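B-N-acetylhexosaminidase (Streptomyces plicatus, PDB 5FD0) removes terminal, non-reducing N-acetylhexosamine residues by hydrolysis, probably from oligosaccharides and glycoconjugates, as a retaining glycoside hydrolase of family 20. Local coordinates at residues A[363-368]-A[389-394]. Residues are numbered along the deposited sequence; the frame is centred on the assembly and turned at random.
Sequences LVQYWG and GLILSP. With NAG (2-acetamido-2-deoxy-beta-D-glucopyranose), chain B.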
loop_
_atom_site.group_PDB
_atom_site.type_symbol
_atom_site.label_atom_id
_atom_site.label_comp_id
_atom_site.label_asym_id
_atom_site.label_seq_id
_atom_site.Cartn_x
_atom_site.Cartn_y
_atom_site.Cartn_z
ATOM N N LEU A 363 3.669 -9.825 -13.582
ATOM C CA LEU A 363 3.750 -10.228 -12.186
ATOM C C LEU A 363 2.439 -10.882 -11.768
ATOM O O LEU A 363 1.372 -10.527 -12.267
ATOM C CB LEU A 363 4.019 -9.031 -11.267
ATOM C CG LEU A 363 5.341 -8.277 -11.388
ATOM C CD1 LEU A 363 5.359 -7.463 -12.602
ATOM C CD2 LEU A 363 5.528 -7.345 -10.207
ATOM N N VAL A 364 2.508 -11.808 -10.813
ATOM C CA VAL A 364 1.284 -12.316 -10.220
ATOM C C VAL A 364 1.335 -12.129 -8.717
ATOM O O VAL A 364 2.391 -12.183 -8.074
ATOM C CB VAL A 364 1.014 -13.798 -10.573
ATOM C CG1 VAL A 364 0.799 -13.936 -12.056
ATOM C CG2 VAL A 364 2.149 -14.660 -10.089
ATOM N N GLN A 365 0.161 -11.904 -8.167
ATOM C CA GLN A 365 -0.022 -11.604 -6.757
ATOM C C GLN A 365 -0.618 -12.842 -6.093
ATOM O O GLN A 365 -1.780 -13.201 -6.346
ATOM C CB GLN A 365 -0.919 -10.377 -6.589
ATOM C CG GLN A 365 -1.116 -9.995 -5.147
ATOM C CD GLN A 365 -1.780 -8.638 -4.972
ATOM O OE1 GLN A 365 -2.098 -7.925 -5.940
ATOM N NE2 GLN A 365 -2.002 -8.284 -3.729
ATOM N N TYR A 366 0.179 -13.473 -5.245
ATOM C CA TYR A 366 -0.173 -14.725 -4.587
ATOM C C TYR A 366 -0.938 -14.416 -3.307
ATOM O O TYR A 366 -0.390 -13.813 -2.375
ATOM C CB TYR A 366 1.074 -15.546 -4.260
ATOM C CG TYR A 366 0.739 -16.838 -3.564
ATOM C CD1 TYR A 366 0.245 -17.927 -4.286
ATOM C CD2 TYR A 366 0.902 -16.982 -2.194
ATOM C CE1 TYR A 366 -0.083 -19.110 -3.651
ATOM C CE2 TYR A 366 0.575 -18.175 -1.561
ATOM C CZ TYR A 366 0.088 -19.229 -2.307
ATOM O OH TYR A 366 -0.230 -20.412 -1.683
ATOM N N TRP A 367 -2.201 -14.825 -3.272
ATOM C CA TRP A 367 -3.057 -14.654 -2.112
ATOM C C TRP A 367 -3.450 -15.984 -1.466
ATOM O O TRP A 367 -4.439 -16.047 -0.722
ATOM C CB TRP A 367 -4.279 -13.833 -2.511
ATOM C CG TRP A 367 -5.155 -14.403 -3.569
ATOM C CD1 TRP A 367 -4.906 -14.462 -4.928
ATOM C CD2 TRP A 367 -6.485 -14.916 -3.386
ATOM N NE1 TRP A 367 -5.996 -15.008 -5.579
ATOM C CE2 TRP A 367 -6.975 -15.285 -4.660
ATOM C CE3 TRP A 367 -7.309 -15.094 -2.273
ATOM C CZ2 TRP A 367 -8.241 -15.860 -4.831
ATOM C CZ3 TRP A 367 -8.566 -15.646 -2.456
ATOM C CH2 TRP A 367 -9.016 -16.021 -3.720
ATOM N N GLY A 368 -2.669 -17.038 -1.687
ATOM C CA GLY A 368 -2.934 -18.308 -1.053
ATOM C C GLY A 368 -2.612 -18.306 0.423
ATOM O O GLY A 368 -2.317 -17.283 1.045
ATOM N N GLY A 389 7.299 -12.434 -12.090
ATOM C CA GLY A 389 7.553 -11.906 -10.763
ATOM C C GLY A 389 6.415 -12.223 -9.809
ATOM O O GLY A 389 5.260 -12.326 -10.197
ATOM N N LEU A 390 6.760 -12.390 -8.535
ATOM C CA LEU A 390 5.811 -12.806 -7.508
ATOM C C LEU A 390 5.619 -11.701 -6.484
ATOM O O LEU A 390 6.597 -11.221 -5.898
ATOM C CB LEU A 390 6.316 -14.048 -6.787
ATOM C CG LEU A 390 5.651 -15.391 -6.923
ATOM C CD1 LEU A 390 5.442 -15.719 -8.378
ATOM C CD2 LEU A 390 6.572 -16.398 -6.239
ATOM N N ILE A 391 4.367 -11.312 -6.258
ATOM C CA ILE A 391 3.990 -10.431 -5.155
ATOM C C ILE A 391 3.279 -11.289 -4.130
ATOM O O ILE A 391 2.267 -11.910 -4.451
ATOM C CB ILE A 391 3.076 -9.292 -5.621
ATOM C CG1 ILE A 391 3.731 -8.432 -6.716
ATOM C CG2 ILE A 391 2.678 -8.427 -4.434
ATOM C CD1 ILE A 391 2.756 -7.787 -7.645
ATOM N N LEU A 392 3.762 -11.288 -2.894
ATOM C CA LEU A 392 3.230 -12.156 -1.863
ATOM C C LEU A 392 2.289 -11.354 -0.980
ATOM O O LEU A 392 2.707 -10.378 -0.348
ATOM C CB LEU A 392 4.365 -12.768 -1.037
ATOM C CG LEU A 392 5.332 -13.641 -1.832
ATOM C CD1 LEU A 392 6.337 -14.251 -0.887
ATOM C CD2 LEU A 392 4.583 -14.729 -2.615
ATOM N N SER A 393 1.024 -11.773 -0.946
ATOM C CA SER A 393 0.025 -11.244 -0.012
ATOM C C SER A 393 -0.868 -12.384 0.451
ATOM O O SER A 393 -2.054 -12.464 0.089
ATOM C CB SER A 393 -0.801 -10.136 -0.672
ATOM O OG SER A 393 -1.458 -10.623 -1.819
ATOM N N PRO A 394 -0.334 -13.289 1.270
ATOM C CA PRO A 394 -1.129 -14.462 1.674
ATOM C C PRO A 394 -2.357 -14.057 2.473
ATOM O O PRO A 394 -2.293 -13.184 3.342
ATOM C CB PRO A 394 -0.147 -15.295 2.514
ATOM C CG PRO A 394 1.242 -14.863 2.023
ATOM C CD PRO A 394 1.065 -13.377 1.723
HETATM C C1 NAG B . -11.249 -13.048 -1.503
HETATM C C2 NAG B . -11.610 -12.184 -2.726
HETATM C C3 NAG B . -11.910 -10.739 -2.436
HETATM C C4 NAG B . -12.683 -10.539 -1.181
HETATM C C5 NAG B . -11.796 -11.140 -0.106
HETATM C C6 NAG B . -12.223 -10.873 1.301
HETATM C C7 NAG B . -9.264 -11.944 -3.443
HETATM C C8 NAG B . -8.265 -12.004 -4.573
HETATM N N2 NAG B . -10.547 -12.239 -3.730
HETATM O O1 NAG B . -11.782 -14.296 -1.692
HETATM O O3 NAG B . -12.698 -10.192 -3.526
HETATM O O4 NAG B . -12.908 -9.148 -0.972
HETATM O O5 NAG B . -11.806 -12.581 -0.280
HETATM O O6 NAG B . -11.239 -11.327 2.201
HETATM O O7 NAG B . -8.904 -11.650 -2.348
#
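Gly389 opens the pairing through its carbonyl O, which takes the N-H of Val364 at 2.9 Å. Next along, Leu390 and Val364 run abreast on one face of the sheet, where Leu390 CD1 meets Val364 CG2 at 3.9 Å. Ile391 is held through both its N and its O: its N donates an almost straight bond (177°) to Val364 O, and its O accepts from Tyr366 N at 2.7 Å, the regular alternation of parallel strands. Its side chain turns to the other face of the sheet, toward the barrel interior, where Ile391 CD1 packs on Leu363 CD2 at 3.8 Å. Leu392, back on the Val364 face, brings CD2 against Tyr366 CB. Ser393 closes the pairing with two bonds: its N reaches Tyr366 O, while its OG receives Gln365 NE2 at 3.1 Å, close to the amide plane. Gln365 gets there with an extended chain, CG anti to the backbone N (chi1 -179°); its OE1 is taken by His315, so the amide is held from both ends and its rotation is fixed. Past Ser393, Pro394 runs beside Gly368, whereas the indole of Trp367 reaches instead to the bound sugar and lays one face under its acetamido methyl; NAG C8 lies 3.5 Å from Trp367 CE2, consistent with an apolar wall of the sugar-binding pocket. The two strands belong to a beta-alpha-beta unit of the TIM barrel: helix 374-385 covers Tyr366 and Leu390 from outside, and strands 346-350 and 440-447 flank the pair.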